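Long-range contacts in sulfonate ABC transporter, periplasmic sulfonate-binding protein SsuA (Methylobacillus flagellatus, PDB 3UIF), which probably binds sulfonates or related sulfate esters in the periplasm and delivers them to an ABC transporter for uptake: residues 100-111 and 183-192; 196-205 and 277-285. All coordinates share one frame; numbering follows the deposited sequence.

Contact 1: residues 100-111 and 183-192; sequences NSYLVVPKNSTA and GVGKIIWSTK
T191 OG1 takes part in two hydrogen bonds: it accepts from S101 N at 2.8 Å and donates to N100 OD1 at 3.0 Å. A chi1 of 48° sets this hydroxyl between its own backbone N and carbonyl carbon, facing 100-101. The T191 N to S101 O bond adds a further tie. From here strands 102-106 and 185-190 run antiparallel. L103 N bonds W189 O and I188 N bonds L103 O; V105 and K186 exchange a backbone pair. The register slips by one between L103 and V104, a beta bulge. On one face S190 CB and I187 CD1 meet Y102 CD2 obliquely, S190 CB at 3.6 Å. K192 CE comes to the edge of the same ring, while K192 NZ bonds R257 O and Y102 OH bonds E258. On the other face I188 CD1 reaches L103 CD2 at 3.8 Å, and I188 CG2 packs on V105 CG2.

K186 lies over V105 with CG on V105 CG2. Its chain bends at the last torsion (chi4 -88°) to bring NZ to the turn P106-S109. NZ bonds K107 O at 2.9 Å, from above the carbonyl plane, and S109 O at 3.0 Å, on a lone pair. A leucine here would probably leave both carbonyls without this donor and let the turn move more freely.

Strand 185-190 is an edge strand of a mixed five-stranded sheet, with 102-106 between it and 169-172. Helix 176-181 packs against V104 and I187; helix 130-140 lies against S101, W189 and T191.

Contact 2: residues 196-205 and 277-285; sequences VDWKLMGGVW and ALQEHYRKA
The H281 imidazole carries M201 on one face: CG stands over it, 3.7 Å from the ring centroid and offset toward the rim. M201 is a selenomethionine; its SE lies obliquely to the same ring. At the ring edge ND1 donates to D197 O at 2.7 Å, a bond tilted 18° from the ring plane. NE2 bonds D76, so both ring nitrogens have partners. CG of H281 is anti to the backbone N (chi1 171°), which turns ND1 to D197 O and one face to M201. Y282 CE1 meets the W205 indole at its edge, 3.8 Å from W205 CH2. A water joins Y282 OH to G202 N.

Helix 276-291 packs on a 3-10 turn, 196-198, and the loop that leads into strand 202-207. That strand belongs to the mixed sheet that also holds 71-75 and 89-94. The protein belongs with the two-lobed type II periplasmic binding proteins; the helix packs on the lobe built round that sheet.

D197 CB packs against A277 O, 3.3 Å away. D197 OD1 forms a salt bridge with K284 NZ at 3.5 Å; its hydrogen bond is weak. A second water accepts from W198 NE1 and, weakly, from K284 NZ.

Contacts 1 and 2 follow one another along the chain, and their centres lie 24 Å apart. Contact 1 closes with the 3-10 residues T191 and K192, and the chain then passes through 196-198 into strand 202-207 of contact 2. The two contacts belong to different sheets, yet they touch where this chain crosses over. N100 OD1 receives a weak hydrogen bond from K199 NZ at 3.0 Å, and K199 also forms a salt bridge with D262, which bonds N100 ND2. W189 CZ2 packs on W198 CZ3 at 3.8 Å. Both tryptophans touch L137 of helix 130-140. In this family ligands usually bind in the cleft between lobes; what either contact does there is not settled.

Contact 1: residues 100-111 and 183-192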
loop_
_atom_site.group_PDB
_atom_site.type_symbol
_atom_site.label_atom_id
_atom_site.label_comp_id
_atom_site.label_asym_id
_atom_site.label_seq_id
_atom_site.Cartn_x
_atom_site.Cartn_y
_atom_site.Cartn_z
ATOM N N ASN A 100 4.432 -6.547 2.943
ATOM C CA ASN A 100 4.651 -7.109 4.264
ATOM C C ASN A 100 5.560 -6.186 5.091
ATOM O O ASN A 100 6.188 -5.254 4.558
ATOM C CB ASN A 100 5.258 -8.521 4.179
ATOM C CG ASN A 100 4.298 -9.541 3.590
ATOM O OD1 ASN A 100 3.277 -9.895 4.199
ATOM N ND2 ASN A 100 4.625 -10.028 2.396
ATOM N N SER A 101 5.614 -6.431 6.395
ATOM C CA SER A 101 6.609 -5.793 7.243
ATOM C C SER A 101 7.451 -6.848 7.900
ATOM O O SER A 101 7.059 -8.009 7.947
ATOM C CB SER A 101 5.964 -4.902 8.282
ATOM O OG SER A 101 5.203 -3.906 7.644
ATOM N N TYR A 102 8.610 -6.440 8.401
ATOM C CA TYR A 102 9.661 -7.375 8.800
ATOM C C TYR A 102 10.404 -6.856 10.022
ATOM O O TYR A 102 10.706 -5.658 10.108
ATOM C CB TYR A 102 10.665 -7.543 7.645
ATOM C CG TYR A 102 10.065 -8.006 6.336
ATOM C CD1 TYR A 102 9.508 -7.106 5.424
ATOM C CD2 TYR A 102 10.050 -9.352 6.009
ATOM C CE1 TYR A 102 8.954 -7.537 4.237
ATOM C CE2 TYR A 102 9.495 -9.801 4.820
ATOM C CZ TYR A 102 8.958 -8.891 3.937
ATOM O OH TYR A 102 8.441 -9.381 2.770
ATOM N N LEU A 103 10.708 -7.752 10.955
ATOM C CA LEU A 103 11.609 -7.452 12.069
ATOM C C LEU A 103 12.944 -8.103 11.793
ATOM O O LEU A 103 13.028 -9.314 11.548
ATOM C CB LEU A 103 11.039 -7.936 13.400
ATOM C CG LEU A 103 11.752 -7.525 14.695
ATOM C CD1 LEU A 103 11.792 -6.016 14.911
ATOM C CD2 LEU A 103 11.096 -8.205 15.887
ATOM N N VAL A 104 13.984 -7.276 11.825
ATOM C CA VAL A 104 15.344 -7.662 11.487
ATOM C C VAL A 104 16.196 -7.404 12.702
ATOM O O VAL A 104 16.067 -6.363 13.338
ATOM C CB VAL A 104 15.903 -6.775 10.363
ATOM C CG1 VAL A 104 17.074 -7.446 9.676
ATOM C CG2 VAL A 104 14.805 -6.392 9.362
ATOM N N VAL A 105 17.061 -8.360 13.017
ATOM C CA VAL A 105 18.052 -8.225 14.087
ATOM C C VAL A 105 19.457 -8.429 13.510
ATOM O O VAL A 105 19.594 -9.037 12.454
ATOM C CB VAL A 105 17.794 -9.202 15.273
ATOM C CG1 VAL A 105 16.519 -8.825 16.016
ATOM C CG2 VAL A 105 17.771 -10.662 14.823
ATOM N N PRO A 106 20.501 -7.917 14.196
ATOM C CA PRO A 106 21.855 -8.132 13.662
ATOM C C PRO A 106 22.103 -9.613 13.431
ATOM O O PRO A 106 21.465 -10.453 14.076
ATOM C CB PRO A 106 22.763 -7.600 14.775
ATOM C CG PRO A 106 21.937 -6.563 15.452
ATOM C CD PRO A 106 20.529 -7.103 15.428
ATOM N N LYS A 107 22.995 -9.928 12.498
ATOM C CA LYS A 107 23.275 -11.326 12.160
ATOM C C LYS A 107 23.472 -12.219 13.405
ATOM O O LYS A 107 22.850 -13.276 13.507
ATOM C CB LYS A 107 24.476 -11.442 11.199
ATOM C CG LYS A 107 24.825 -12.869 10.775
ATOM C CD LYS A 107 23.705 -13.502 9.949
ATOM C CE LYS A 107 23.612 -15.007 10.175
ATOM N NZ LYS A 107 23.292 -15.381 11.593
ATOM N N ASN A 108 24.310 -11.780 14.346
ATOM C CA ASN A 108 24.678 -12.599 15.507
ATOM C C ASN A 108 23.785 -12.478 16.750
ATOM O O ASN A 108 24.263 -12.664 17.876
ATOM C CB ASN A 108 26.127 -12.295 15.917
ATOM C CG ASN A 108 27.130 -12.643 14.831
ATOM O OD1 ASN A 108 28.053 -11.867 14.559
ATOM N ND2 ASN A 108 26.949 -13.811 14.193
ATOM N N SER A 109 22.503 -12.182 16.566
ATOM C CA SER A 109 21.639 -11.864 17.703
ATOM C C SER A 109 21.031 -13.083 18.423
ATOM O O SER A 109 20.726 -14.111 17.810
ATOM C CB SER A 109 20.545 -10.878 17.283
ATOM O OG SER A 109 20.025 -10.190 18.405
ATOM N N THR A 110 20.879 -12.935 19.738
ATOM C CA THR A 110 20.126 -13.850 20.618
ATOM C C THR A 110 18.615 -13.879 20.287
ATOM O O THR A 110 17.951 -14.913 20.415
ATOM C CB THR A 110 20.341 -13.407 22.092
ATOM O OG1 THR A 110 21.631 -13.840 22.524
ATOM C CG2 THR A 110 19.271 -13.955 23.057
ATOM N N ALA A 111 18.104 -12.727 19.850
ATOM C CA ALA A 111 16.677 -12.477 19.694
ATOM C C ALA A 111 16.005 -13.408 18.695
ATOM O O ALA A 111 16.529 -13.626 17.595
ATOM C CB ALA A 111 16.443 -11.022 19.309
ATOM N N GLY A 183 24.752 -10.143 4.370
ATOM C CA GLY A 183 25.137 -11.025 5.479
ATOM C C GLY A 183 25.221 -10.352 6.838
ATOM O O GLY A 183 25.897 -10.846 7.730
ATOM N N VAL A 184 24.513 -9.242 7.012
ATOM C CA VAL A 184 24.664 -8.425 8.213
ATOM C C VAL A 184 23.385 -8.348 9.078
ATOM O O VAL A 184 23.375 -7.738 10.164
ATOM C CB VAL A 184 25.234 -7.035 7.833
ATOM C CG1 VAL A 184 24.131 -6.063 7.417
ATOM C CG2 VAL A 184 26.139 -6.494 8.940
ATOM N N GLY A 185 22.320 -9.000 8.615
ATOM C CA GLY A 185 21.092 -9.078 9.396
ATOM C C GLY A 185 20.328 -10.367 9.208
ATOM O O GLY A 185 20.582 -11.120 8.268
ATOM N N LYS A 186 19.389 -10.630 10.106
ATOM C CA LYS A 186 18.447 -11.724 9.886
ATOM C C LYS A 186 17.017 -11.335 10.249
ATOM O O LYS A 186 16.775 -10.686 11.259
ATOM C CB LYS A 186 18.904 -13.027 10.570
ATOM C CG LYS A 186 19.131 -12.962 12.072
ATOM C CD LYS A 186 19.298 -14.367 12.630
ATOM C CE LYS A 186 19.170 -14.411 14.152
ATOM N NZ LYS A 186 20.451 -14.164 14.869
ATOM N N ILE A 187 16.086 -11.712 9.387
ATOM C CA ILE A 187 14.670 -11.470 9.603
ATOM C C ILE A 187 14.134 -12.567 10.513
ATOM O O ILE A 187 14.355 -13.744 10.259
ATOM C CB ILE A 187 13.892 -11.455 8.268
ATOM C CG1 ILE A 187 14.355 -10.283 7.402
ATOM C CG2 ILE A 187 12.386 -11.386 8.500
ATOM C CD1 ILE A 187 13.875 -10.368 5.967
ATOM N N ILE A 188 13.437 -12.174 11.573
ATOM C CA ILE A 188 13.002 -13.116 12.620
ATOM C C ILE A 188 11.484 -13.116 12.793
ATOM O O ILE A 188 10.917 -14.006 13.414
ATOM C CB ILE A 188 13.676 -12.823 13.980
ATOM C CG1 ILE A 188 13.414 -11.374 14.416
ATOM C CG2 ILE A 188 15.168 -13.132 13.896
ATOM C CD1 ILE A 188 13.428 -11.158 15.918
ATOM N N TRP A 189 10.840 -12.099 12.238
ATOM C CA TRP A 189 9.404 -12.023 12.223
ATOM C C TRP A 189 9.020 -11.282 10.982
ATOM O O TRP A 189 9.774 -10.446 10.507
ATOM C CB TRP A 189 8.901 -11.306 13.464
ATOM C CG TRP A 189 7.402 -11.259 13.508
ATOM C CD1 TRP A 189 6.542 -12.211 14.052
ATOM C CD2 TRP A 189 6.519 -10.221 12.941
ATOM N NE1 TRP A 189 5.235 -11.841 13.882
ATOM C CE2 TRP A 189 5.145 -10.662 13.219
ATOM C CE3 TRP A 189 6.720 -9.028 12.256
ATOM C CZ2 TRP A 189 4.038 -9.916 12.829
ATOM C CZ3 TRP A 189 5.593 -8.283 11.869
ATOM C CH2 TRP A 189 4.285 -8.717 12.159
ATOM N N SER A 190 7.843 -11.583 10.448
ATOM C CA SER A 190 7.335 -10.917 9.265
ATOM C C SER A 190 5.815 -11.040 9.240
ATOM O O SER A 190 5.261 -11.976 9.831
ATOM C CB SER A 190 7.999 -11.512 8.017
ATOM O OG SER A 190 7.074 -11.827 7.016
ATOM N N THR A 191 5.139 -10.095 8.581
ATOM C CA THR A 191 3.665 -10.136 8.473
ATOM C C THR A 191 3.173 -11.271 7.579
ATOM O O THR A 191 1.962 -11.481 7.472
ATOM C CB THR A 191 3.034 -8.828 7.941
ATOM O OG1 THR A 191 3.739 -8.411 6.775
ATOM C CG2 THR A 191 3.068 -7.731 8.974
ATOM N N LYS A 192 4.098 -11.992 6.938
ATOM C CA LYS A 192 3.745 -13.226 6.228
ATOM C C LYS A 192 3.165 -14.292 7.147
ATOM O O LYS A 192 2.634 -15.277 6.674
ATOM C CB LYS A 192 4.943 -13.804 5.474
ATOM C CG LYS A 192 5.447 -12.922 4.340
ATOM C CD LYS A 192 6.642 -13.555 3.662
ATOM C CE LYS A 192 7.278 -12.583 2.698
ATOM N NZ LYS A 192 8.412 -13.217 1.985
#

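Contact 2: residues 196-205 and 277-285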
loop_
_atom_site.group_PDB
_atom_site.type_symbol
_atom_site.label_atom_id
_atom_site.label_comp_id
_atom_site.label_asym_id
_atom_site.label_seq_id
_atom_site.Cartn_x
_atom_site.Cartn_y
_atom_site.Cartn_z
ATOM N N VAL A 196 -4.243 -10.978 7.529
ATOM C CA VAL A 196 -4.211 -10.232 6.274
ATOM C C VAL A 196 -4.257 -8.706 6.453
ATOM O O VAL A 196 -3.619 -7.993 5.694
ATOM C CB VAL A 196 -5.341 -10.699 5.322
ATOM C CG1 VAL A 196 -5.364 -9.858 4.054
ATOM C CG2 VAL A 196 -5.160 -12.169 4.970
ATOM N N ASP A 197 -5.004 -8.219 7.446
ATOM C CA ASP A 197 -5.146 -6.773 7.694
ATOM C C ASP A 197 -3.900 -6.037 8.218
ATOM O O ASP A 197 -3.877 -4.816 8.225
ATOM C CB ASP A 197 -6.346 -6.476 8.607
ATOM C CG ASP A 197 -6.309 -7.253 9.891
ATOM O OD1 ASP A 197 -6.205 -6.648 10.989
ATOM O OD2 ASP A 197 -6.382 -8.495 9.802
ATOM N N TRP A 198 -2.880 -6.772 8.650
ATOM C CA TRP A 198 -1.628 -6.152 9.098
ATOM C C TRP A 198 -0.772 -5.713 7.947
ATOM O O TRP A 198 0.198 -4.976 8.128
ATOM C CB TRP A 198 -0.822 -7.108 9.948
ATOM C CG TRP A 198 -1.480 -7.534 11.233
ATOM C CD1 TRP A 198 -2.839 -7.662 11.502
ATOM C CD2 TRP A 198 -0.807 -7.963 12.461
ATOM N NE1 TRP A 198 -3.042 -8.109 12.781
ATOM C CE2 TRP A 198 -1.868 -8.314 13.408
ATOM C CE3 TRP A 198 0.526 -8.080 12.862
ATOM C CZ2 TRP A 198 -1.588 -8.755 14.684
ATOM C CZ3 TRP A 198 0.791 -8.542 14.157
ATOM C CH2 TRP A 198 -0.242 -8.867 15.042
ATOM N N LYS A 199 -1.115 -6.175 6.753
ATOM C CA LYS A 199 -0.412 -5.805 5.548
ATOM C C LYS A 199 -0.841 -4.418 5.094
ATOM O O LYS A 199 -1.945 -3.972 5.408
ATOM C CB LYS A 199 -0.725 -6.817 4.461
ATOM C CG LYS A 199 0.181 -8.032 4.454
ATOM C CD LYS A 199 -0.546 -9.197 3.791
ATOM C CE LYS A 199 0.217 -10.497 3.959
ATOM N NZ LYS A 199 0.878 -10.738 2.660
ATOM N N LEU A 200 0.029 -3.750 4.348
ATOM C CA LEU A 200 -0.276 -2.413 3.803
ATOM C C LEU A 200 -1.282 -2.459 2.638
ATOM O O LEU A 200 -1.286 -3.393 1.818
ATOM C CB LEU A 200 1.014 -1.686 3.384
ATOM C CG LEU A 200 1.782 -0.993 4.518
ATOM C CD1 LEU A 200 1.644 -1.731 5.847
ATOM C CD2 LEU A 200 3.241 -0.796 4.183
HETATM N N MSE A 201 -2.140 -1.446 2.584
HETATM C CA MSE A 201 -3.221 -1.401 1.590
HETATM C C MSE A 201 -3.273 -0.073 0.835
HETATM O O MSE A 201 -2.323 0.714 0.871
HETATM C CB MSE A 201 -4.528 -1.731 2.304
HETATM C CG MSE A 201 -4.480 -3.133 2.906
HETATM SE SE MSE A 201 -6.311 -3.827 3.149
HETATM C CE MSE A 201 -5.905 -5.567 3.981
ATOM N N GLY A 202 -4.385 0.165 0.139
ATOM C CA GLY A 202 -4.588 1.354 -0.679
ATOM C C GLY A 202 -5.199 0.997 -2.018
ATOM O O GLY A 202 -5.845 -0.043 -2.183
ATOM N N GLY A 203 -4.984 1.856 -2.998
ATOM C CA GLY A 203 -5.582 1.653 -4.298
ATOM C C GLY A 203 -5.998 2.950 -4.944
ATOM O O GLY A 203 -5.322 3.969 -4.798
ATOM N N VAL A 204 -7.130 2.894 -5.642
ATOM C CA VAL A 204 -7.608 3.986 -6.467
ATOM C C VAL A 204 -8.608 4.804 -5.693
ATOM O O VAL A 204 -9.693 4.325 -5.350
ATOM C CB VAL A 204 -8.247 3.486 -7.771
ATOM C CG1 VAL A 204 -8.759 4.653 -8.592
ATOM C CG2 VAL A 204 -7.255 2.661 -8.584
ATOM N N TRP A 205 -8.221 6.040 -5.412
ATOM C CA TRP A 205 -9.037 6.975 -4.648
ATOM C C TRP A 205 -9.660 8.021 -5.542
ATOM O O TRP A 205 -9.019 8.558 -6.453
ATOM C CB TRP A 205 -8.202 7.614 -3.531
ATOM C CG TRP A 205 -7.737 6.616 -2.498
ATOM C CD1 TRP A 205 -6.613 5.791 -2.549
ATOM C CD2 TRP A 205 -8.373 6.305 -1.216
ATOM N NE1 TRP A 205 -6.524 5.013 -1.421
ATOM C CE2 TRP A 205 -7.546 5.273 -0.584
ATOM C CE3 TRP A 205 -9.510 6.759 -0.553
ATOM C CZ2 TRP A 205 -7.860 4.739 0.655
ATOM C CZ3 TRP A 205 -9.818 6.212 0.699
ATOM C CH2 TRP A 205 -9.013 5.217 1.282
ATOM N N ALA A 277 -11.478 -8.328 6.165
ATOM C CA ALA A 277 -10.085 -7.972 6.473
ATOM C C ALA A 277 -9.705 -6.555 5.998
ATOM O O ALA A 277 -8.915 -5.860 6.661
ATOM C CB ALA A 277 -9.124 -9.015 5.916
ATOM N N LEU A 278 -10.274 -6.130 4.864
ATOM C CA LEU A 278 -10.147 -4.735 4.409
ATOM C C LEU A 278 -10.811 -3.729 5.353
ATOM O O LEU A 278 -10.185 -2.753 5.769
ATOM C CB LEU A 278 -10.704 -4.562 2.997
ATOM C CG LEU A 278 -10.588 -3.136 2.474
ATOM C CD1 LEU A 278 -9.946 -3.080 1.102
ATOM C CD2 LEU A 278 -11.947 -2.457 2.511
ATOM N N GLN A 279 -12.080 -3.962 5.672
ATOM C CA GLN A 279 -12.791 -3.114 6.615
ATOM C C GLN A 279 -11.995 -2.977 7.917
ATOM O O GLN A 279 -11.741 -1.870 8.395
ATOM C CB GLN A 279 -14.187 -3.662 6.892
ATOM C CG GLN A 279 -15.174 -3.429 5.752
ATOM C CD GLN A 279 -16.336 -4.433 5.744
ATOM O OE1 GLN A 279 -16.960 -4.720 6.787
ATOM N NE2 GLN A 279 -16.637 -4.973 4.553
ATOM N N GLU A 280 -11.575 -4.113 8.462
ATOM C CA GLU A 280 -10.830 -4.144 9.707
ATOM C C GLU A 280 -9.487 -3.364 9.644
ATOM O O GLU A 280 -9.152 -2.576 10.536
ATOM C CB GLU A 280 -10.621 -5.606 10.084
ATOM C CG GLU A 280 -9.814 -5.833 11.341
ATOM C CD GLU A 280 -10.523 -5.338 12.577
ATOM O OE1 GLU A 280 -11.673 -4.834 12.463
ATOM O OE2 GLU A 280 -9.917 -5.456 13.665
ATOM N N HIS A 281 -8.728 -3.583 8.579
ATOM C CA HIS A 281 -7.530 -2.805 8.336
ATOM C C HIS A 281 -7.833 -1.321 8.358
ATOM O O HIS A 281 -7.091 -0.547 8.956
ATOM C CB HIS A 281 -6.889 -3.224 7.013
ATOM C CG HIS A 281 -5.759 -2.330 6.581
ATOM N ND1 HIS A 281 -4.511 -2.433 7.099
ATOM C CD2 HIS A 281 -5.728 -1.257 5.684
ATOM C CE1 HIS A 281 -3.715 -1.486 6.541
ATOM N NE2 HIS A 281 -4.462 -0.769 5.681
ATOM N N TYR A 282 -8.922 -0.904 7.716
ATOM C CA TYR A 282 -9.285 0.519 7.672
ATOM C C TYR A 282 -9.755 1.109 9.008
ATOM O O TYR A 282 -9.319 2.200 9.394
ATOM C CB TYR A 282 -10.262 0.798 6.534
ATOM C CG TYR A 282 -9.509 0.983 5.247
ATOM C CD1 TYR A 282 -9.049 2.249 4.876
ATOM C CD2 TYR A 282 -9.216 -0.108 4.414
ATOM C CE1 TYR A 282 -8.332 2.429 3.706
ATOM C CE2 TYR A 282 -8.492 0.065 3.244
ATOM C CZ TYR A 282 -8.048 1.336 2.899
ATOM O OH TYR A 282 -7.331 1.550 1.747
ATOM N N ARG A 283 -10.614 0.375 9.707
ATOM C CA ARG A 283 -10.939 0.664 11.094
ATOM C C ARG A 283 -9.653 0.795 11.934
ATOM O O ARG A 283 -9.486 1.757 12.682
ATOM C CB ARG A 283 -11.867 -0.420 11.682
ATOM C CG ARG A 283 -12.162 -0.217 13.169
ATOM C CD ARG A 283 -12.912 -1.375 13.852
ATOM N NE ARG A 283 -12.067 -2.540 14.197
ATOM C CZ ARG A 283 -11.241 -2.612 15.246
ATOM N NH1 ARG A 283 -10.543 -3.721 15.466
ATOM N NH2 ARG A 283 -11.106 -1.583 16.083
ATOM N N LYS A 284 -8.741 -0.163 11.804
ATOM C CA LYS A 284 -7.527 -0.153 12.615
ATOM C C LYS A 284 -6.631 1.033 12.259
ATOM O O LYS A 284 -6.153 1.757 13.150
ATOM C CB LYS A 284 -6.772 -1.465 12.469
ATOM C CG LYS A 284 -7.298 -2.578 13.346
ATOM C CD LYS A 284 -6.419 -3.809 13.220
ATOM C CE LYS A 284 -6.765 -4.855 14.274
ATOM N NZ LYS A 284 -5.706 -5.909 14.345
ATOM N N ALA A 285 -6.434 1.230 10.953
ATOM C CA ALA A 285 -5.597 2.293 10.433
ATOM C C ALA A 285 -6.093 3.679 10.821
ATOM O O ALA A 285 -5.285 4.560 11.104
ATOM C CB ALA A 285 -5.455 2.181 8.922
HETATM O O HOH W 1 -5.690 -9.097 14.136
HETATM O O HOH W 2 -7.129 -1.022 0.202
#